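Local atomic coordinates of HAD hydrolase, family IA, variant 3 (Entamoeba histolytica, PDB entry 6W04), a protein that is probably a magnesium-dependent hydrolase of the haloacid dehalogenase superfamily, with a natural substrate that is not established. Residues N9-F14 with I185-E190. Residues are numbered along the deposited sequence; the frame is centred on the assembly and turned at random.
With MG (magnesium ion), chain B.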
ATOM      1  N   ASN A   9       0.485   0.465   2.923  1.00 29.57           N
ATOM      2  CA  ASN A   9       1.445   1.569   2.937  1.00 27.50           C
ATOM      3  C   ASN A   9       0.971   2.722   2.062  1.00 28.73           C
ATOM      4  O   ASN A   9       0.680   2.541   0.878  1.00 29.86           O
ATOM      5  CB  ASN A   9       2.804   1.074   2.443  1.00 29.11           C
ATOM      6  CG  ASN A   9       3.307  -0.095   3.255  1.00 40.31           C
ATOM      7  OD1 ASN A   9       3.224  -1.256   2.836  1.00 39.40           O
ATOM      8  ND2 ASN A   9       3.789   0.202   4.451  1.00 35.80           N
ATOM      9  N   GLY A  10       0.920   3.918   2.641  1.00 31.24           N
ATOM     10  CA  GLY A  10       0.484   5.100   1.917  1.00 30.89           C
ATOM     11  C   GLY A  10      -1.016   5.246   1.831  1.00 35.61           C
ATOM     12  O   GLY A  10      -1.496   6.302   1.421  1.00 32.47           O
ATOM     13  N   THR A  11      -1.763   4.228   2.239  1.00 33.98           N
ATOM     14  CA  THR A  11      -3.217   4.214   2.170  1.00 33.52           C
ATOM     15  C   THR A  11      -3.830   4.136   3.564  1.00 31.72           C
ATOM     16  O   THR A  11      -4.579   5.039   3.954  1.00 31.85           O
ATOM     17  CB  THR A  11      -3.665   3.024   1.289  1.00 31.33           C
ATOM     18  OG1 THR A  11      -3.246   3.242  -0.071  1.00 29.67           O
ATOM     19  CG2 THR A  11      -5.185   2.842   1.328  1.00 28.85           C
ATOM     20  N   LEU A  12      -3.528   3.084   4.336  1.00 29.51           N
ATOM     21  CA  LEU A  12      -4.010   2.993   5.712  1.00 30.69           C
ATOM     22  C   LEU A  12      -3.091   3.682   6.710  1.00 33.15           C
ATOM     23  O   LEU A  12      -3.560   4.106   7.777  1.00 32.58           O
ATOM     24  CB  LEU A  12      -4.200   1.523   6.113  1.00 27.00           C
ATOM     25  CG  LEU A  12      -5.494   0.892   5.588  1.00 33.58           C
ATOM     26  CD1 LEU A  12      -5.552  -0.597   5.892  1.00 30.45           C
ATOM     27  CD2 LEU A  12      -6.751   1.606   6.173  1.00 29.03           C
ATOM     28  N   ILE A  13      -1.798   3.798   6.410  1.00 30.41           N
ATOM     29  CA  ILE A  13      -0.893   4.648   7.181  1.00 31.30           C
ATOM     30  C   ILE A  13      -0.127   5.549   6.214  1.00 35.06           C
ATOM     31  O   ILE A  13       0.223   5.129   5.110  1.00 26.39           O
ATOM     32  CB  ILE A  13       0.078   3.820   8.056  1.00 29.70           C
ATOM     33  CG1 ILE A  13       0.985   2.897   7.216  1.00 25.93           C
ATOM     34  CG2 ILE A  13      -0.690   3.000   9.108  1.00 22.19           C
ATOM     35  CD1 ILE A  13       2.116   2.223   8.088  1.00 29.26           C
ATOM     36  N   PHE A  14       0.116   6.799   6.614  1.00 26.70           N
ATOM     37  CA  PHE A  14       0.820   7.734   5.727  1.00 27.92           C
ATOM     38  C   PHE A  14       2.307   7.651   6.070  1.00 24.81           C
ATOM     39  O   PHE A  14       2.867   8.502   6.752  1.00 30.42           O
ATOM     40  CB  PHE A  14       0.266   9.151   5.861  1.00 28.09           C
ATOM     41  CG  PHE A  14      -1.110   9.348   5.239  1.00 30.84           C
ATOM     42  CD1 PHE A  14      -1.934   8.261   4.955  1.00 34.46           C
ATOM     43  CD2 PHE A  14      -1.565  10.629   4.924  1.00 37.55           C
ATOM     44  CE1 PHE A  14      -3.205   8.441   4.393  1.00 35.61           C
ATOM     45  CE2 PHE A  14      -2.838  10.819   4.354  1.00 45.44           C
ATOM     46  CZ  PHE A  14      -3.657   9.719   4.091  1.00 40.99           C
ATOM     47  N   ILE A 185     -10.517   3.635  -5.619  1.00 33.91           N
ATOM     48  CA  ILE A 185     -10.701   4.960  -5.030  1.00 39.49           C
ATOM     49  C   ILE A 185      -9.331   5.403  -4.529  1.00 38.38           C
ATOM     50  O   ILE A 185      -8.697   4.697  -3.736  1.00 35.53           O
ATOM     51  CB  ILE A 185     -11.738   4.953  -3.894  1.00 40.51           C
ATOM     52  CG1 ILE A 185     -13.113   4.515  -4.426  1.00 40.94           C
ATOM     53  CG2 ILE A 185     -11.791   6.326  -3.213  1.00 40.75           C
ATOM     54  CD1 ILE A 185     -14.239   4.447  -3.364  1.00 41.26           C
ATOM     55  N   GLY A 186      -8.857   6.547  -5.020  1.00 38.22           N
ATOM     56  CA  GLY A 186      -7.516   6.988  -4.672  1.00 35.52           C
ATOM     57  C   GLY A 186      -7.487   7.597  -3.280  1.00 38.05           C
ATOM     58  O   GLY A 186      -8.456   8.209  -2.826  1.00 33.67           O
ATOM     59  N   ILE A 187      -6.369   7.375  -2.580  1.00 34.08           N
ATOM     60  CA  ILE A 187      -6.092   8.024  -1.303  1.00 31.14           C
ATOM     61  C   ILE A 187      -5.004   9.058  -1.548  1.00 34.99           C
ATOM     62  O   ILE A 187      -3.894   8.711  -1.979  1.00 30.38           O
ATOM     63  CB  ILE A 187      -5.669   7.021  -0.218  1.00 29.26           C
ATOM     64  CG1 ILE A 187      -6.829   6.080   0.149  1.00 34.63           C
ATOM     65  CG2 ILE A 187      -5.208   7.761   1.022  1.00 30.75           C
ATOM     66  CD1 ILE A 187      -8.076   6.790   0.673  1.00 34.45           C
ATOM     67  N   ALA A 188      -5.313  10.333  -1.276  1.00 32.39           N
ATOM     68  CA  ALA A 188      -4.408  11.438  -1.619  1.00 37.34           C
ATOM     69  C   ALA A 188      -3.333  11.660  -0.541  1.00 38.29           C
ATOM     70  O   ALA A 188      -3.177  12.744   0.019  1.00 38.23           O
ATOM     71  CB  ALA A 188      -5.218  12.712  -1.864  1.00 35.70           C
ATOM     72  N   SER A 189      -2.557  10.613  -0.262  1.00 38.95           N
ATOM     73  CA  SER A 189      -1.502  10.773   0.737  1.00 35.62           C
ATOM     74  C   SER A 189      -0.241  11.391   0.151  1.00 33.46           C
ATOM     75  O   SER A 189       0.476  12.102   0.860  1.00 40.31           O
ATOM     76  CB  SER A 189      -1.151   9.433   1.389  1.00 31.50           C
ATOM     77  OG  SER A 189      -0.734   8.500   0.405  1.00 33.27           O
ATOM     78  N   GLU A 190       0.063  11.120  -1.107  1.00 35.55           N
ATOM     79  CA  GLU A 190       1.195  11.737  -1.786  1.00 36.58           C
ATOM     80  C   GLU A 190       0.801  12.451  -3.068  1.00 42.47           C
ATOM     81  O   GLU A 190       1.258  13.566  -3.319  1.00 38.95           O
ATOM     82  CB  GLU A 190       2.274  10.675  -2.088  1.00 43.10           C
ATOM     83  CG  GLU A 190       3.110  10.325  -0.859  1.00 47.37           C
ATOM     84  CD  GLU A 190       3.941  11.507  -0.356  1.00 62.05           C
ATOM     85  OE1 GLU A 190       4.565  12.190  -1.202  1.00 65.76           O
ATOM     86  OE2 GLU A 190       3.970  11.753   0.879  1.00 51.83           O
TER
HETATM   87 MG    MG B 301       0.496   1.962  -1.145  1.00 28.64          MG
HETATM   88  O   HOH W   1       0.209   1.230  -3.128  1.00 29.29           O
HETATM   89  O   HOH W   2       2.253   3.274  -1.378  1.00 30.53           O
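S189 meets the 9-14 loop with both atoms of its short side chain. Its OG donates a hydrogen bond to the backbone O of G10 (2.5 Å), in the carbonyl plane and on a lone pair. Its CB sits over the centre of the F14 ring, 3.5 Å from the centroid and 4° off the ring normal, a CH-pi contact. The backbone places CB over the ring; chi1 of 58°, with OG between the backbone N and the carbonyl carbon, swings the hydroxyl to G10 O.

This tight grip lies on the outer side, where F14 and S189 are partly exposed. The buried side is looser and apolar. I187 CG1 touches T11 CG2 at 3.8 Å, and I187 CG2 lies 4.0 Å from F14 CZ, obliquely to the ring. T11 OG1 is hydrogen-bonded to OD2 of D7 and OD2 of D169, both magnesium ligands. N9 O binds the magnesium ion directly at 2.1 Å, and two waters also ligate it.

The 9-14 loop follows strand 3-7, as expected for the first HAD motif, and leads into helix 16-31. The contact joins it to the end of strand 183-187 and the following turn, across the intervening strand 164-168, whose F167 packs on T11 and I187.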